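Local coordinates for protein tryptophan synthase alpha chain (Chlamydia trachomatis, PDB 6V82) that probably cleaves indoleglycerol phosphate to indole and glyceraldehyde 3-phosphate, as the alpha subunit of tryptophan synthase in the last step of tryptophan biosynthesis, at residues 42-47 and 203-208. Numbering follows the deposited sequence.
Sequences ILELGF and VDRRDI
Glu44 and Arg205 meet through a single salt bridge, an example of how two strands on different sides of a barrel can be joined through its interior by side chains alone. The backbones stay well apart, with 12.0 Å between Glu44 CA and Arg205 CA, and the two long side chains span that gap, their charged ends meeting between them. Arg205 NH1 donates to Glu44 OE1 over 2.8 Å, in a nearly straight bond with an N-H...O angle of 168°. OE1 receives it on its syn lone pair and lies close to the guanidinium plane, so the acid sits at the edge of the arginine. The two planes are nevertheless turned 35° apart, and the contact is one-pronged: Arg205 NH2 remains 3.5 Å from the same Glu44 OE1. Glu44 reaches inward because CG stands anti to the backbone N (chi1 -175°) and the chain runs on extended; Arg205 instead bends at chi2, which helps bring its head group to the acid.

Strands 42-46 and 202-205 belong to the parallel sheet of a TIM barrel, the fold of the TrpA family, and the bridge spans the barrel interior toward the C-terminal side of the sheet, where TIM-barrel enzymes place their active sites. Glu44 is predicted to be a proton acceptor, and the side chain of Arg205 comes within about 5 Å of that of Asp55, the other predicted one. Tyr173 serves both partners: its hydroxyl hydrogen-bonds Glu44 OE2, while its ring makes a cation-pi contact with Arg205. Both carboxylate oxygens are thereby engaged, which should restrain rotation of the group. Arg206 N donates to Asp204 OD1 (3.0 Å) in an Asx turn, and Arg206 NH1 forms a salt bridge with Asp204 OD2, which also hydrogen-bonds Tyr220 OH.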
loop_
_atom_site.group_PDB
_atom_site.type_symbol
_atom_site.label_atom_id
_atom_site.label_comp_id
_atom_site.label_asym_id
_atom_site.label_seq_id
_atom_site.Cartn_x
_atom_site.Cartn_y
_atom_site.Cartn_z
ATOM N N ILE A 42 -41.564 -33.461 -23.274
ATOM C CA ILE A 42 -40.384 -33.031 -23.999
ATOM C C ILE A 42 -39.235 -33.004 -23.012
ATOM O O ILE A 42 -39.342 -32.374 -21.957
ATOM C CB ILE A 42 -40.581 -31.637 -24.624
ATOM C CG1 ILE A 42 -41.682 -31.670 -25.681
ATOM C CG2 ILE A 42 -39.264 -31.123 -25.185
ATOM C CD1 ILE A 42 -42.065 -30.308 -26.209
ATOM N N LEU A 43 -38.147 -33.683 -23.337
ATOM C CA LEU A 43 -36.950 -33.624 -22.513
ATOM C C LEU A 43 -36.052 -32.490 -22.987
ATOM O O LEU A 43 -35.774 -32.371 -24.182
ATOM C CB LEU A 43 -36.185 -34.944 -22.555
ATOM C CG LEU A 43 -36.846 -36.006 -21.699
ATOM C CD1 LEU A 43 -36.027 -37.272 -21.701
ATOM C CD2 LEU A 43 -37.058 -35.474 -20.283
ATOM N N GLU A 44 -35.618 -31.647 -22.052
ATOM C CA GLU A 44 -34.609 -30.636 -22.334
ATOM C C GLU A 44 -33.334 -31.108 -21.672
ATOM O O GLU A 44 -33.223 -31.091 -20.441
ATOM C CB GLU A 44 -35.005 -29.250 -21.846
ATOM C CG GLU A 44 -33.990 -28.182 -22.266
ATOM C CD GLU A 44 -34.611 -26.794 -22.412
ATOM O OE1 GLU A 44 -34.244 -25.883 -21.627
ATOM O OE2 GLU A 44 -35.472 -26.621 -23.310
ATOM N N LEU A 45 -32.384 -31.536 -22.492
ATOM C CA LEU A 45 -31.164 -32.179 -22.037
ATOM C C LEU A 45 -30.027 -31.156 -22.050
ATOM O O LEU A 45 -29.666 -30.623 -23.110
ATOM C CB LEU A 45 -30.866 -33.388 -22.925
ATOM C CG LEU A 45 -29.827 -34.376 -22.426
ATOM C CD1 LEU A 45 -30.247 -34.981 -21.085
ATOM C CD2 LEU A 45 -29.639 -35.455 -23.478
ATOM N N GLY A 46 -29.484 -30.857 -20.870
ATOM C CA GLY A 46 -28.444 -29.851 -20.773
ATOM C C GLY A 46 -27.064 -30.392 -21.088
ATOM O O GLY A 46 -26.617 -31.366 -20.465
ATOM N N PHE A 47 -26.411 -29.804 -22.087
ATOM C CA PHE A 47 -24.977 -29.972 -22.297
ATOM C C PHE A 47 -24.274 -29.141 -21.224
ATOM O O PHE A 47 -24.346 -27.900 -21.264
ATOM C CB PHE A 47 -24.587 -29.533 -23.721
ATOM C CG PHE A 47 -23.256 -30.082 -24.213
ATOM C CD1 PHE A 47 -23.063 -30.339 -25.571
ATOM C CD2 PHE A 47 -22.198 -30.311 -23.343
ATOM C CE1 PHE A 47 -21.838 -30.829 -26.060
ATOM C CE2 PHE A 47 -20.970 -30.807 -23.819
ATOM C CZ PHE A 47 -20.795 -31.066 -25.184
ATOM N N VAL A 203 -43.908 -20.939 -25.682
ATOM C CA VAL A 203 -43.826 -21.541 -24.358
ATOM C C VAL A 203 -43.215 -20.535 -23.393
ATOM O O VAL A 203 -42.123 -20.008 -23.643
ATOM C CB VAL A 203 -43.013 -22.847 -24.378
ATOM C CG1 VAL A 203 -42.850 -23.396 -22.961
ATOM C CG2 VAL A 203 -43.690 -23.858 -25.281
ATOM N N ASP A 204 -43.928 -20.274 -22.294
ATOM C CA ASP A 204 -43.400 -19.479 -21.192
ATOM C C ASP A 204 -42.174 -20.162 -20.588
ATOM O O ASP A 204 -42.255 -21.292 -20.087
ATOM C CB ASP A 204 -44.486 -19.286 -20.132
ATOM C CG ASP A 204 -44.179 -18.153 -19.152
ATOM O OD1 ASP A 204 -42.996 -17.962 -18.789
ATOM O OD2 ASP A 204 -45.139 -17.455 -18.740
ATOM N N ARG A 205 -41.045 -19.459 -20.623
ATOM C CA ARG A 205 -39.749 -19.968 -20.193
ATOM C C ARG A 205 -39.581 -19.984 -18.673
ATOM O O ARG A 205 -38.566 -20.487 -18.181
ATOM C CB ARG A 205 -38.654 -19.120 -20.858
ATOM C CG ARG A 205 -37.191 -19.507 -20.605
ATOM C CD ARG A 205 -36.817 -20.868 -21.154
ATOM N NE ARG A 205 -35.397 -21.151 -20.937
ATOM C CZ ARG A 205 -34.818 -22.338 -21.139
ATOM N NH1 ARG A 205 -35.534 -23.379 -21.579
ATOM N NH2 ARG A 205 -33.516 -22.487 -20.897
ATOM N N ARG A 206 -40.544 -19.477 -17.906
ATOM C CA ARG A 206 -40.333 -19.358 -16.470
ATOM C C ARG A 206 -40.318 -20.726 -15.791
ATOM O O ARG A 206 -40.962 -21.682 -16.234
ATOM C CB ARG A 206 -41.396 -18.465 -15.844
ATOM C CG ARG A 206 -42.705 -19.139 -15.490
ATOM C CD ARG A 206 -43.573 -18.174 -14.684
ATOM N NE ARG A 206 -44.358 -17.268 -15.526
ATOM C CZ ARG A 206 -43.936 -16.099 -16.010
ATOM N NH1 ARG A 206 -44.752 -15.373 -16.760
ATOM N NH2 ARG A 206 -42.710 -15.653 -15.757
ATOM N N ASP A 207 -39.558 -20.812 -14.708
ATOM C CA ASP A 207 -39.354 -22.077 -14.016
ATOM C C ASP A 207 -40.588 -22.424 -13.200
ATOM O O ASP A 207 -40.959 -21.694 -12.278
ATOM C CB ASP A 207 -38.121 -21.984 -13.121
ATOM C CG ASP A 207 -37.669 -23.336 -12.590
ATOM O OD1 ASP A 207 -38.241 -24.386 -12.966
ATOM O OD2 ASP A 207 -36.727 -23.334 -11.774
ATOM N N ILE A 208 -41.229 -23.530 -13.540
ATOM C CA ILE A 208 -42.400 -24.010 -12.820
ATOM C C ILE A 208 -41.972 -25.154 -11.921
ATOM O O ILE A 208 -41.192 -26.026 -12.333
ATOM C CB ILE A 208 -43.506 -24.464 -13.787
ATOM C CG1 ILE A 208 -43.894 -23.317 -14.708
ATOM C CG2 ILE A 208 -44.706 -24.933 -13.003
ATOM C CD1 ILE A 208 -44.443 -22.148 -13.960
#